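Local coordinates for protein acyl-CoA dehydrogenase (Bacillus anthracis, PDB 3OWA) that binds flavin-adenine dinucleotide and probably catalyses the alpha,beta-dehydrogenation of acyl-CoA thioesters, at residues F17-I22 with I470-A475; A545-T550 with S565-L570; K136-L141 with G145-A150; L124-F129 with V195-A200. All coordinates share one frame; numbering follows the deposited sequence. Where two conformers were deposited one is given.

How the contacts relate
The four contacts fall into two groups. Contacts 1 and 2 belong to the helical C-terminal part, with centres 14 Å apart; Ile470 of contact 1 packs its CG2 on Ala547 CB of contact 2 at 3.5 Å, so helix 458-482, part of contact 1, also packs against contact 2. Contacts 3 and 4, with centres 11 Å apart, join consecutive helices to one beta sheet, where Ala150 N and Val195 O lie 2.9 Å apart in a probable hydrogen bond between neighbouring strands. The groups are remote: the centres of contacts 2 and 3 are about 53 Å apart, on opposite sides of the chain's centre. Contact 4 approaches the cofactor, the side chain of Ile197 being about 9 Å from a bound FAD.

Contact 1: F17-I22 with I470-A475; sequences FLVDEI and IGLMVA
The N-terminal arm, which leads into helix 35-52, is docked here on helix 458-482 of the C-terminal helical domain by Leu18 and Val19 meeting Leu472. Leu18 closes a short 3-10 segment, and its CG stands 4.2 Å from CG of Leu472. Val19 follows in the loop and brings one branch to the same partner: its CG2 lies 3.8 Å from Leu472 CD2 and 4.0 Å from Leu472 CD1. The two side chains cross at about a right angle, which puts the valine methyl against the fork of the leucine. Leu472 was deposited in two conformers, so these contacts hold for the one described, in which CG is turned beside the backbone N (chi1 -79°). In that rotamer Leu472 CD1 also rests on the backbone of the arm, 3.4 Å from Leu18 O. Polar anchoring comes from outside: Lys436 bonds Val19 O and Lys468 bonds Asp20 O, while Leu503 of helix 490-520 packs on Leu18. The contact itself is wholly apolar in its side chains and has no hydrogen bond across it. Leu18 O, buried without a polar partner, probably carries a desolvation cost that the surrounding hydrocarbon packing helps to offset.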
loop_
_atom_site.group_PDB
_atom_site.type_symbol
_atom_site.label_atom_id
_atom_site.label_comp_id
_atom_site.label_asym_id
_atom_site.label_seq_id
_atom_site.Cartn_x
_atom_site.Cartn_y
_atom_site.Cartn_z
ATOM N N PHE A 17 -25.459 -10.940 -12.568
ATOM C CA PHE A 17 -25.643 -10.072 -11.401
ATOM C C PHE A 17 -25.742 -8.588 -11.798
ATOM O O PHE A 17 -26.328 -7.794 -11.082
ATOM C CB PHE A 17 -24.514 -10.260 -10.376
ATOM C CG PHE A 17 -23.157 -9.792 -10.858
ATOM C CD1 PHE A 17 -22.760 -8.467 -10.703
ATOM C CD2 PHE A 17 -22.271 -10.686 -11.468
ATOM C CE1 PHE A 17 -21.504 -8.036 -11.157
ATOM C CE2 PHE A 17 -21.013 -10.264 -11.910
ATOM C CZ PHE A 17 -20.638 -8.933 -11.760
ATOM N N LEU A 18 -25.163 -8.223 -12.931
ATOM C CA LEU A 18 -25.136 -6.844 -13.358
ATOM C C LEU A 18 -26.503 -6.329 -13.843
ATOM O O LEU A 18 -26.747 -5.114 -13.883
ATOM C CB LEU A 18 -24.099 -6.667 -14.467
ATOM C CG LEU A 18 -24.023 -5.269 -15.098
ATOM C CD1 LEU A 18 -23.787 -4.187 -14.045
ATOM C CD2 LEU A 18 -22.966 -5.194 -16.213
ATOM N N VAL A 19 -27.385 -7.258 -14.188
ATOM C CA VAL A 19 -28.584 -6.962 -14.979
ATOM C C VAL A 19 -29.860 -7.584 -14.384
ATOM O O VAL A 19 -30.974 -7.192 -14.734
ATOM C CB VAL A 19 -28.336 -7.427 -16.447
ATOM C CG1 VAL A 19 -29.589 -7.834 -17.129
ATOM C CG2 VAL A 19 -27.635 -6.351 -17.239
ATOM N N ASP A 20 -29.705 -8.542 -13.479
ATOM C CA ASP A 20 -30.847 -9.256 -12.916
ATOM C C ASP A 20 -30.871 -9.081 -11.416
ATOM O O ASP A 20 -29.834 -8.853 -10.788
ATOM C CB ASP A 20 -30.787 -10.749 -13.261
ATOM C CG ASP A 20 -31.025 -11.025 -14.747
ATOM O OD1 ASP A 20 -31.752 -10.242 -15.403
ATOM O OD2 ASP A 20 -30.496 -12.036 -15.266
ATOM N N GLU A 21 -32.057 -9.202 -10.843
ATOM C CA GLU A 21 -32.251 -8.987 -9.422
ATOM C C GLU A 21 -31.979 -10.311 -8.699
ATOM O O GLU A 21 -32.909 -11.076 -8.436
ATOM C CB GLU A 21 -33.693 -8.495 -9.184
ATOM C CG GLU A 21 -33.848 -7.391 -8.151
ATOM C CD GLU A 21 -34.138 -7.923 -6.753
ATOM O OE1 GLU A 21 -33.396 -8.816 -6.273
ATOM O OE2 GLU A 21 -35.110 -7.441 -6.127
ATOM N N ILE A 22 -30.714 -10.584 -8.388
ATOM C CA ILE A 22 -30.327 -11.848 -7.752
ATOM C C ILE A 22 -30.927 -11.981 -6.350
ATOM O O ILE A 22 -31.007 -11.018 -5.600
ATOM C CB ILE A 22 -28.782 -12.019 -7.678
ATOM C CG1 ILE A 22 -28.122 -11.766 -9.045
ATOM C CG2 ILE A 22 -28.413 -13.373 -7.041
ATOM C CD1 ILE A 22 -28.470 -12.741 -10.167
ATOM N N ILE A 470 -26.034 2.474 -12.750
ATOM C CA ILE A 470 -24.906 3.370 -13.005
ATOM C C ILE A 470 -23.842 2.664 -13.863
ATOM O O ILE A 470 -23.356 3.237 -14.835
ATOM C CB ILE A 470 -24.297 3.936 -11.681
ATOM C CG1 ILE A 470 -25.278 4.877 -10.973
ATOM C CG2 ILE A 470 -22.996 4.699 -11.939
ATOM C CD1 ILE A 470 -24.993 5.037 -9.469
ATOM N N GLY A 471 -23.495 1.424 -13.512
ATOM C CA GLY A 471 -22.535 0.642 -14.290
ATOM C C GLY A 471 -22.989 0.460 -15.735
ATOM O O GLY A 471 -22.225 0.686 -16.680
ATOM N N LEU A 472 -24.242 0.054 -15.901
ATOM C CA LEU A 472 -24.831 -0.113 -17.223
ATOM C C LEU A 472 -24.818 1.187 -18.015
ATOM O O LEU A 472 -24.421 1.196 -19.182
ATOM C CB LEU A 472 -26.253 -0.669 -17.104
ATOM C CG LEU A 472 -26.324 -2.167 -16.845
ATOM C CD1 LEU A 472 -27.532 -2.542 -16.007
ATOM C CD2 LEU A 472 -26.331 -2.904 -18.173
HETATM N N MSE A 473 -25.221 2.281 -17.368
HETATM C CA MSE A 473 -25.292 3.604 -18.022
HETATM C C MSE A 473 -23.937 4.026 -18.558
HETATM O O MSE A 473 -23.798 4.427 -19.711
HETATM C CB MSE A 473 -25.803 4.676 -17.055
HETATM C CG MSE A 473 -26.134 6.003 -17.727
HETATM SE SE MSE A 473 -26.152 7.584 -16.565
HETATM C CE MSE A 473 -26.691 6.753 -14.910
ATOM N N VAL A 474 -22.937 3.912 -17.694
ATOM C CA VAL A 474 -21.597 4.370 -17.980
ATOM C C VAL A 474 -20.952 3.468 -19.028
ATOM O O VAL A 474 -20.353 3.944 -19.983
ATOM C CB VAL A 474 -20.793 4.400 -16.665
ATOM C CG1 VAL A 474 -19.296 4.329 -16.913
ATOM C CG2 VAL A 474 -21.201 5.620 -15.828
ATOM N N ALA A 475 -21.080 2.163 -18.843
ATOM C CA ALA A 475 -20.537 1.209 -19.807
ATOM C C ALA A 475 -21.222 1.383 -21.177
ATOM O O ALA A 475 -20.571 1.382 -22.215
ATOM C CB ALA A 475 -20.679 -0.214 -19.290
#

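Contact 2: A545-T550 with S565-L570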
loop_
_atom_site.group_PDB
_atom_site.type_symbol
_atom_site.label_atom_id
_atom_site.label_comp_id
_atom_site.label_asym_id
_atom_site.label_seq_id
_atom_site.Cartn_x
_atom_site.Cartn_y
_atom_site.Cartn_z
ATOM N N ALA A 545 -17.852 8.253 -7.804
ATOM C CA ALA A 545 -16.659 8.947 -8.322
ATOM C C ALA A 545 -16.114 8.345 -9.622
ATOM O O ALA A 545 -15.640 9.081 -10.488
ATOM C CB ALA A 545 -15.549 9.016 -7.265
ATOM N N HIS A 546 -16.130 7.009 -9.733
ATOM C CA HIS A 546 -15.699 6.346 -10.975
ATOM C C HIS A 546 -16.615 6.709 -12.143
ATOM O O HIS A 546 -16.140 6.881 -13.264
ATOM C CB HIS A 546 -15.660 4.820 -10.823
ATOM C CG HIS A 546 -14.522 4.337 -9.979
ATOM N ND1 HIS A 546 -13.229 4.768 -10.170
ATOM C CD2 HIS A 546 -14.478 3.461 -8.947
ATOM C CE1 HIS A 546 -12.438 4.180 -9.288
ATOM N NE2 HIS A 546 -13.171 3.382 -8.533
ATOM N N ALA A 547 -17.917 6.788 -11.869
ATOM C CA ALA A 547 -18.890 7.136 -12.909
ATOM C C ALA A 547 -18.708 8.568 -13.381
ATOM O O ALA A 547 -18.685 8.814 -14.576
ATOM C CB ALA A 547 -20.330 6.891 -12.427
ATOM N N LYS A 548 -18.572 9.503 -12.441
ATOM C CA LYS A 548 -18.321 10.911 -12.765
ATOM C C LYS A 548 -17.109 11.092 -13.664
ATOM O O LYS A 548 -17.197 11.796 -14.667
ATOM C CB LYS A 548 -18.103 11.761 -11.501
ATOM C CG LYS A 548 -19.373 12.105 -10.756
ATOM C CD LYS A 548 -19.122 13.208 -9.717
ATOM C CE LYS A 548 -20.269 13.263 -8.689
ATOM N NZ LYS A 548 -20.305 14.564 -7.935
ATOM N N GLU A 549 -15.982 10.475 -13.291
ATOM C CA GLU A 549 -14.754 10.562 -14.091
ATOM C C GLU A 549 -14.967 10.020 -15.501
ATOM O O GLU A 549 -14.496 10.602 -16.481
ATOM C CB GLU A 549 -13.560 9.822 -13.429
ATOM C CG GLU A 549 -12.252 10.011 -14.231
ATOM C CD GLU A 549 -11.025 9.329 -13.607
ATOM O OE1 GLU A 549 -10.946 8.086 -13.602
ATOM O OE2 GLU A 549 -10.116 10.043 -13.136
ATOM N N THR A 550 -15.688 8.909 -15.601
ATOM C CA THR A 550 -15.982 8.335 -16.913
ATOM C C THR A 550 -16.933 9.213 -17.746
ATOM O O THR A 550 -16.722 9.362 -18.941
ATOM C CB THR A 550 -16.529 6.937 -16.796
ATOM O OG1 THR A 550 -15.606 6.146 -16.036
ATOM C CG2 THR A 550 -16.681 6.323 -18.180
ATOM N N SER A 565 -26.805 14.904 -14.116
ATOM C CA SER A 565 -28.075 14.970 -13.372
ATOM C C SER A 565 -28.735 13.596 -13.262
ATOM O O SER A 565 -29.351 13.281 -12.245
ATOM C CB SER A 565 -29.077 15.928 -14.043
ATOM O OG SER A 565 -28.530 17.227 -14.158
ATOM N N SER A 566 -28.636 12.796 -14.320
ATOM C CA SER A 566 -29.105 11.392 -14.259
ATOM C C SER A 566 -28.338 10.610 -13.169
ATOM O O SER A 566 -28.929 9.808 -12.436
ATOM C CB SER A 566 -28.985 10.686 -15.619
ATOM O OG SER A 566 -29.834 11.287 -16.595
ATOM N N LEU A 567 -27.033 10.873 -13.064
ATOM C CA LEU A 567 -26.178 10.219 -12.066
ATOM C C LEU A 567 -26.540 10.685 -10.656
ATOM O O LEU A 567 -26.643 9.864 -9.737
ATOM C CB LEU A 567 -24.688 10.453 -12.363
ATOM C CG LEU A 567 -23.646 9.912 -11.360
ATOM C CD1 LEU A 567 -23.819 8.394 -11.082
ATOM C CD2 LEU A 567 -22.227 10.222 -11.820
ATOM N N ARG A 568 -26.759 11.995 -10.505
ATOM C CA ARG A 568 -27.217 12.583 -9.237
ATOM C C ARG A 568 -28.547 11.972 -8.775
ATOM O O ARG A 568 -28.717 11.657 -7.596
ATOM C CB ARG A 568 -27.320 14.112 -9.350
ATOM C CG ARG A 568 -27.250 14.857 -8.018
ATOM C CD ARG A 568 -28.630 15.346 -7.538
ATOM N NE ARG A 568 -29.339 16.150 -8.543
ATOM C CZ ARG A 568 -29.307 17.480 -8.615
ATOM N NH1 ARG A 568 -28.602 18.191 -7.741
ATOM N NH2 ARG A 568 -29.987 18.103 -9.570
ATOM N N LYS A 569 -29.467 11.789 -9.717
ATOM C CA LYS A 569 -30.739 11.102 -9.463
ATOM C C LYS A 569 -30.532 9.649 -9.015
ATOM O O LYS A 569 -31.265 9.150 -8.159
ATOM C CB LYS A 569 -31.641 11.138 -10.710
ATOM C CG LYS A 569 -32.358 12.479 -10.931
ATOM C CD LYS A 569 -33.196 12.485 -12.204
ATOM C CE LYS A 569 -33.566 13.916 -12.612
ATOM N NZ LYS A 569 -34.197 13.964 -13.966
ATOM N N LEU A 570 -29.537 8.978 -9.592
ATOM C CA LEU A 570 -29.268 7.588 -9.254
ATOM C C LEU A 570 -28.521 7.474 -7.940
ATOM O O LEU A 570 -28.508 6.437 -7.306
ATOM C CB LEU A 570 -28.486 6.911 -10.372
ATOM C CG LEU A 570 -29.321 6.470 -11.572
ATOM C CD1 LEU A 570 -28.394 5.912 -12.609
ATOM C CD2 LEU A 570 -30.393 5.440 -11.194
#
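Leu567 reaches across from helix 557-571 to Ala547 and Lys548 on helix 526-554, and it is the one residue on its side to carry the contact. The tight part is made by its two methyls and the root of Lys548, whose side chain crosses the leucine at about a right angle. Leu567 CD2 lies 3.6 Å from Lys548 CG and 3.9 Å from Ala547 CB, and Leu567 CD1 comes within 4.0 Å of the same Ala547 CB. With CG swung opposite the backbone N (chi1 176°), the isobutyl fork spans both residues and even brings Leu567 CD2 to 3.8 Å from Lys548 N. The solvent side is looser and begins beyond Lys548 CG: the rest of the chain extends outward, and its NZ makes a long, weak ion pair with Glu544. Arg568 likewise leads away, and packs on Arg568 of the second subunit. Farther along the helix, Thr550 OG1 and Thr550 N reach His546 O from opposite faces of its plane, and the hydroxyl also bonds Asn495. The pair of consecutive helices is backed by helix 458-482, whose Ile470 and Val474 pack on Ala547, and by helix 490-520, touched by His546.

Contact 3: K136-L141 with G145-A150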
loop_
_atom_site.group_PDB
_atom_site.type_symbol
_atom_site.label_atom_id
_atom_site.label_comp_id
_atom_site.label_asym_id
_atom_site.label_seq_id
_atom_site.Cartn_x
_atom_site.Cartn_y
_atom_site.Cartn_z
ATOM N N LYS A 136 -4.411 -41.522 -15.727
ATOM C CA LYS A 136 -4.135 -42.717 -14.922
ATOM C C LYS A 136 -2.676 -42.821 -14.563
ATOM O O LYS A 136 -2.343 -43.314 -13.505
ATOM C CB LYS A 136 -4.624 -44.017 -15.594
ATOM C CG LYS A 136 -6.135 -44.125 -15.604
ATOM C CD LYS A 136 -6.605 -45.580 -15.625
ATOM C CE LYS A 136 -7.175 -46.041 -14.262
ATOM N NZ LYS A 136 -8.432 -45.312 -13.824
ATOM N N LYS A 137 -1.811 -42.336 -15.445
ATOM C CA LYS A 137 -0.399 -42.233 -15.152
ATOM C C LYS A 137 -0.093 -41.198 -14.049
ATOM O O LYS A 137 0.492 -41.558 -13.026
ATOM C CB LYS A 137 0.378 -41.894 -16.428
ATOM C CG LYS A 137 1.904 -41.888 -16.303
ATOM C CD LYS A 137 2.520 -42.341 -17.613
ATOM C CE LYS A 137 3.579 -41.414 -18.174
ATOM N NZ LYS A 137 4.985 -41.630 -17.724
ATOM N N TYR A 138 -0.460 -39.928 -14.252
ATOM C CA TYR A 138 0.094 -38.858 -13.403
ATOM C C TYR A 138 -0.691 -38.592 -12.132
ATOM O O TYR A 138 -0.093 -38.403 -11.084
ATOM C CB TYR A 138 0.374 -37.560 -14.189
ATOM C CG TYR A 138 1.523 -37.714 -15.171
ATOM C CD1 TYR A 138 1.282 -37.968 -16.530
ATOM C CD2 TYR A 138 2.856 -37.641 -14.745
ATOM C CE1 TYR A 138 2.340 -38.136 -17.451
ATOM C CE2 TYR A 138 3.928 -37.809 -15.652
ATOM C CZ TYR A 138 3.653 -38.054 -16.999
ATOM O OH TYR A 138 4.667 -38.217 -17.908
ATOM N N LEU A 139 -2.012 -38.642 -12.208
ATOM C CA LEU A 139 -2.858 -38.194 -11.089
ATOM C C LEU A 139 -2.720 -38.951 -9.755
ATOM O O LEU A 139 -2.666 -38.294 -8.707
ATOM C CB LEU A 139 -4.314 -38.058 -11.494
ATOM C CG LEU A 139 -4.554 -37.023 -12.589
ATOM C CD1 LEU A 139 -6.029 -36.968 -12.860
ATOM C CD2 LEU A 139 -4.047 -35.641 -12.167
ATOM N N PRO A 140 -2.657 -40.319 -9.787
ATOM C CA PRO A 140 -2.539 -41.058 -8.526
ATOM C C PRO A 140 -1.337 -40.599 -7.719
ATOM O O PRO A 140 -1.384 -40.567 -6.510
ATOM C CB PRO A 140 -2.359 -42.526 -8.973
ATOM C CG PRO A 140 -3.082 -42.602 -10.301
ATOM C CD PRO A 140 -2.898 -41.223 -10.934
ATOM N N LEU A 141 -0.279 -40.215 -8.404
ATOM C CA LEU A 141 0.950 -39.814 -7.772
ATOM C C LEU A 141 0.892 -38.343 -7.302
ATOM O O LEU A 141 1.361 -38.013 -6.209
ATOM C CB LEU A 141 2.071 -39.998 -8.775
ATOM C CG LEU A 141 2.256 -41.425 -9.315
ATOM C CD1 LEU A 141 2.910 -41.333 -10.698
ATOM C CD2 LEU A 141 3.119 -42.270 -8.309
ATOM N N GLY A 145 1.026 -36.567 -3.446
ATOM C CA GLY A 145 2.254 -35.809 -3.267
ATOM C C GLY A 145 3.479 -36.662 -3.518
ATOM O O GLY A 145 4.597 -36.184 -3.380
ATOM N N GLU A 146 3.274 -37.908 -3.931
ATOM C CA GLU A 146 4.393 -38.787 -4.352
ATOM C C GLU A 146 5.184 -38.152 -5.503
ATOM O O GLU A 146 6.393 -38.263 -5.558
ATOM C CB GLU A 146 3.866 -40.151 -4.766
ATOM C CG GLU A 146 4.881 -41.268 -4.629
ATOM C CD GLU A 146 4.196 -42.625 -4.475
ATOM O OE1 GLU A 146 3.190 -42.712 -3.708
ATOM O OE2 GLU A 146 4.667 -43.592 -5.123
ATOM N N LYS A 147 4.467 -37.542 -6.437
ATOM C CA LYS A 147 5.049 -36.593 -7.365
ATOM C C LYS A 147 4.520 -35.221 -6.960
ATOM O O LYS A 147 3.442 -35.138 -6.346
ATOM C CB LYS A 147 4.646 -36.912 -8.801
ATOM C CG LYS A 147 5.471 -38.046 -9.422
ATOM C CD LYS A 147 5.193 -38.189 -10.906
ATOM C CE LYS A 147 6.048 -39.307 -11.496
ATOM N NZ LYS A 147 6.508 -38.915 -12.834
ATOM N N LEU A 148 5.286 -34.173 -7.282
ATOM C CA LEU A 148 4.873 -32.788 -7.074
ATOM C C LEU A 148 4.886 -32.056 -8.401
ATOM O O LEU A 148 5.731 -32.305 -9.256
ATOM C CB LEU A 148 5.819 -32.111 -6.069
ATOM C CG LEU A 148 5.684 -32.781 -4.680
ATOM C CD1 LEU A 148 6.805 -32.289 -3.749
ATOM C CD2 LEU A 148 4.258 -32.593 -4.072
ATOM N N ALA A 149 3.949 -31.146 -8.563
ATOM C CA ALA A 149 3.777 -30.443 -9.858
ATOM C C ALA A 149 4.126 -28.930 -9.834
ATOM O O ALA A 149 4.101 -28.258 -8.772
ATOM C CB ALA A 149 2.326 -30.642 -10.334
ATOM N N ALA A 150 4.386 -28.395 -11.026
ATOM C CA ALA A 150 4.630 -26.975 -11.225
ATOM C C ALA A 150 4.037 -26.626 -12.587
ATOM O O ALA A 150 3.796 -27.499 -13.438
ATOM C CB ALA A 150 6.126 -26.694 -11.224
HETATM O O HOH W 1 5.307 -41.171 -15.043
#
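Leu141, near the end of helix 132-144, is gripped between two side chains that follow the turn after it, Glu146 and Lys147. Its methyls divide the work. Leu141 CD2 meets the carboxylate end of Glu146, 3.8 Å from OE2, whereas Leu141 CD1 lies 3.8 Å from CE of Lys147. The lysine, which was deposited in two conformers, is described here in one of them. Its CG is set beside the backbone N (chi1 -80°), and from there the extended chain passes over the leucine, CB and CG near Leu141 CB and the outer methylenes near CD1. Hydrocarbon thus covers hydrocarbon while the ammonium group is carried onward, and a bend at the last torsion leaves Lys147 NZ 4.0 Å from Tyr138 CE2, oblique to the ring. CG of Lys137 lies over one face of that ring, 3.9 Å above its plane and toward the rim. One water, 2.7 Å from Lys137 NZ and more weakly bonded to Lys147 NZ, probably eases the proximity of the two like charges. Glu213, which bonds Tyr138 OH, also offers each ammonium a long, weak ion pair. The backbone ties the ends together: Lys147 N donates to Leu141 O at 3.1 Å, nearly straight at 168°, yet from 68° out of the carbonyl plane. Gly145, with positive phi, turns the chain off the helix in a Schellman motif. The whole is a C-capped helix end leading directly into strand 149-152, the passage from the helical N-terminal domain to the beta domain.

Contact 4: L124-F129 with V195-A200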
loop_
_atom_site.group_PDB
_atom_site.type_symbol
_atom_site.label_atom_id
_atom_site.label_comp_id
_atom_site.label_asym_id
_atom_site.label_seq_id
_atom_site.Cartn_x
_atom_site.Cartn_y
_atom_site.Cartn_z
ATOM N N LEU A 124 -4.125 -29.419 -12.074
ATOM C CA LEU A 124 -5.411 -29.265 -12.769
ATOM C C LEU A 124 -5.328 -29.308 -14.300
ATOM O O LEU A 124 -6.280 -29.727 -14.934
ATOM C CB LEU A 124 -6.153 -28.002 -12.328
ATOM C CG LEU A 124 -6.712 -28.036 -10.906
ATOM C CD1 LEU A 124 -7.425 -26.730 -10.582
ATOM C CD2 LEU A 124 -7.633 -29.251 -10.669
ATOM N N PRO A 125 -4.215 -28.883 -14.906
ATOM C CA PRO A 125 -4.201 -29.084 -16.375
ATOM C C PRO A 125 -4.359 -30.551 -16.792
ATOM O O PRO A 125 -4.943 -30.827 -17.828
ATOM C CB PRO A 125 -2.840 -28.550 -16.795
ATOM C CG PRO A 125 -2.561 -27.472 -15.730
ATOM C CD PRO A 125 -3.120 -28.001 -14.455
ATOM N N ILE A 126 -3.861 -31.471 -15.976
ATOM C CA ILE A 126 -3.989 -32.913 -16.248
ATOM C C ILE A 126 -5.388 -33.381 -15.857
ATOM O O ILE A 126 -6.025 -34.133 -16.597
ATOM C CB ILE A 126 -2.872 -33.742 -15.547
ATOM C CG1 ILE A 126 -1.489 -33.310 -16.086
ATOM C CG2 ILE A 126 -3.080 -35.256 -15.787
ATOM C CD1 ILE A 126 -0.279 -33.949 -15.355
ATOM N N VAL A 127 -5.864 -32.936 -14.698
ATOM C CA VAL A 127 -7.233 -33.228 -14.280
ATOM C C VAL A 127 -8.267 -32.808 -15.344
ATOM O O VAL A 127 -9.167 -33.582 -15.689
ATOM C CB VAL A 127 -7.591 -32.570 -12.903
ATOM C CG1 VAL A 127 -9.084 -32.815 -12.552
ATOM C CG2 VAL A 127 -6.678 -33.103 -11.774
ATOM N N LEU A 128 -8.134 -31.603 -15.864
ATOM C CA LEU A 128 -9.142 -31.031 -16.738
ATOM C C LEU A 128 -8.926 -31.335 -18.204
ATOM O O LEU A 128 -9.903 -31.438 -18.947
ATOM C CB LEU A 128 -9.241 -29.519 -16.537
ATOM C CG LEU A 128 -9.604 -29.101 -15.106
ATOM C CD1 LEU A 128 -9.683 -27.601 -15.002
ATOM C CD2 LEU A 128 -10.915 -29.706 -14.651
ATOM N N PHE A 129 -7.669 -31.459 -18.633
ATOM C CA PHE A 129 -7.385 -31.606 -20.057
ATOM C C PHE A 129 -6.551 -32.809 -20.415
ATOM O O PHE A 129 -6.228 -33.005 -21.575
ATOM C CB PHE A 129 -6.753 -30.324 -20.599
ATOM C CG PHE A 129 -7.624 -29.116 -20.405
ATOM C CD1 PHE A 129 -8.761 -28.933 -21.206
ATOM C CD2 PHE A 129 -7.350 -28.193 -19.404
ATOM C CE1 PHE A 129 -9.587 -27.839 -21.031
ATOM C CE2 PHE A 129 -8.167 -27.095 -19.231
ATOM C CZ PHE A 129 -9.301 -26.916 -20.040
ATOM N N VAL A 195 7.121 -32.831 -12.019
ATOM C CA VAL A 195 6.350 -32.698 -13.242
ATOM C C VAL A 195 6.091 -31.236 -13.512
ATOM O O VAL A 195 5.658 -30.495 -12.593
ATOM C CB VAL A 195 5.004 -33.436 -13.096
ATOM C CG1 VAL A 195 4.103 -33.164 -14.324
ATOM C CG2 VAL A 195 5.214 -34.927 -12.928
ATOM N N PHE A 196 6.329 -30.798 -14.748
ATOM C CA PHE A 196 6.084 -29.383 -15.129
ATOM C C PHE A 196 5.134 -29.329 -16.342
ATOM O O PHE A 196 5.379 -29.994 -17.342
ATOM C CB PHE A 196 7.385 -28.639 -15.596
ATOM C CG PHE A 196 8.433 -28.505 -14.514
ATOM C CD1 PHE A 196 9.222 -29.605 -14.147
ATOM C CD2 PHE A 196 8.608 -27.283 -13.842
ATOM C CE1 PHE A 196 10.176 -29.516 -13.142
ATOM C CE2 PHE A 196 9.554 -27.165 -12.824
ATOM C CZ PHE A 196 10.366 -28.277 -12.476
ATOM N N ILE A 197 4.085 -28.531 -16.243
ATOM C CA ILE A 197 3.199 -28.275 -17.376
ATOM C C ILE A 197 3.851 -27.132 -18.128
ATOM O O ILE A 197 3.864 -26.033 -17.638
ATOM C CB ILE A 197 1.800 -27.834 -16.926
ATOM C CG1 ILE A 197 1.198 -28.866 -15.936
ATOM C CG2 ILE A 197 0.861 -27.581 -18.199
ATOM C CD1 ILE A 197 1.069 -30.316 -16.451
ATOM N N VAL A 198 4.450 -27.422 -19.270
ATOM C CA VAL A 198 5.239 -26.425 -19.995
ATOM C C VAL A 198 4.542 -25.997 -21.302
ATOM O O VAL A 198 4.082 -26.829 -22.066
ATOM C CB VAL A 198 6.590 -27.033 -20.384
ATOM C CG1 VAL A 198 7.406 -26.047 -21.210
ATOM C CG2 VAL A 198 7.367 -27.535 -19.110
ATOM N N TYR A 199 4.520 -24.706 -21.604
ATOM C CA TYR A 199 3.932 -24.251 -22.858
ATOM C C TYR A 199 5.040 -23.887 -23.802
ATOM O O TYR A 199 6.014 -23.250 -23.378
ATOM C CB TYR A 199 3.122 -22.988 -22.585
ATOM C CG TYR A 199 1.836 -23.245 -21.864
ATOM C CD1 TYR A 199 0.638 -23.429 -22.580
ATOM C CD2 TYR A 199 1.785 -23.258 -20.471
ATOM C CE1 TYR A 199 -0.579 -23.626 -21.912
ATOM C CE2 TYR A 199 0.569 -23.464 -19.805
ATOM C CZ TYR A 199 -0.595 -23.639 -20.515
ATOM O OH TYR A 199 -1.787 -23.808 -19.799
ATOM N N ALA A 200 4.910 -24.290 -25.079
ATOM C CA ALA A 200 5.949 -24.062 -26.083
ATOM C C ALA A 200 5.266 -23.998 -27.443
ATOM O O ALA A 200 4.152 -24.491 -27.582
ATOM C CB ALA A 200 6.977 -25.193 -26.087
#
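Ile197, on strand 195-202, faces the helix with both of its branches and finds Pro125 and Ile126 there, two consecutive residues of helix 124-129. In this first shell the proline ring takes the base of the isoleucine: Pro125 CG lies 4.0 Å from Ile197 CG1, and Pro125 CB lies 4.1 Å from Ile197 CG2. The tip belongs to Ile126, whose CG1 and CD1 each stand 4.0 Å from Ile197 CD1. The first two torsions of Ile197 explain this division. CG1 of Ile197 sits beside the backbone N (chi1 -54°), and chi2 at -58° folds CD1 round toward Ile126 rather than extending it. The two isoleucines cross obliquely, meeting by their longer branches, and no hydrogen bond passes between helix and strand. All three residues are buried, and their spacing is that of ordinary close hydrocarbon packing.

Farther out, each partner is held by its own element. Phe129 N bonds Pro125 O at 2.9 Å, so the turn that presents the proline is closed, and Ile126 also touches Tyr138, Leu139 and Leu142 of helix 132-144. Ile197 is fixed by backbone bonds to strand 149-152, Ala152 among its partners. Close by along the strand, Tyr199 OH and Tyr151 OH share a hydrogen bond, and the Tyr199 side chain packs on helix 257-293. The arrangement is the interface between the helical N-terminal domain and the beta domain of the acyl-CoA dehydrogenase fold, a short helix laid on one face of the sheet by apolar contacts, with FAD bound nearby.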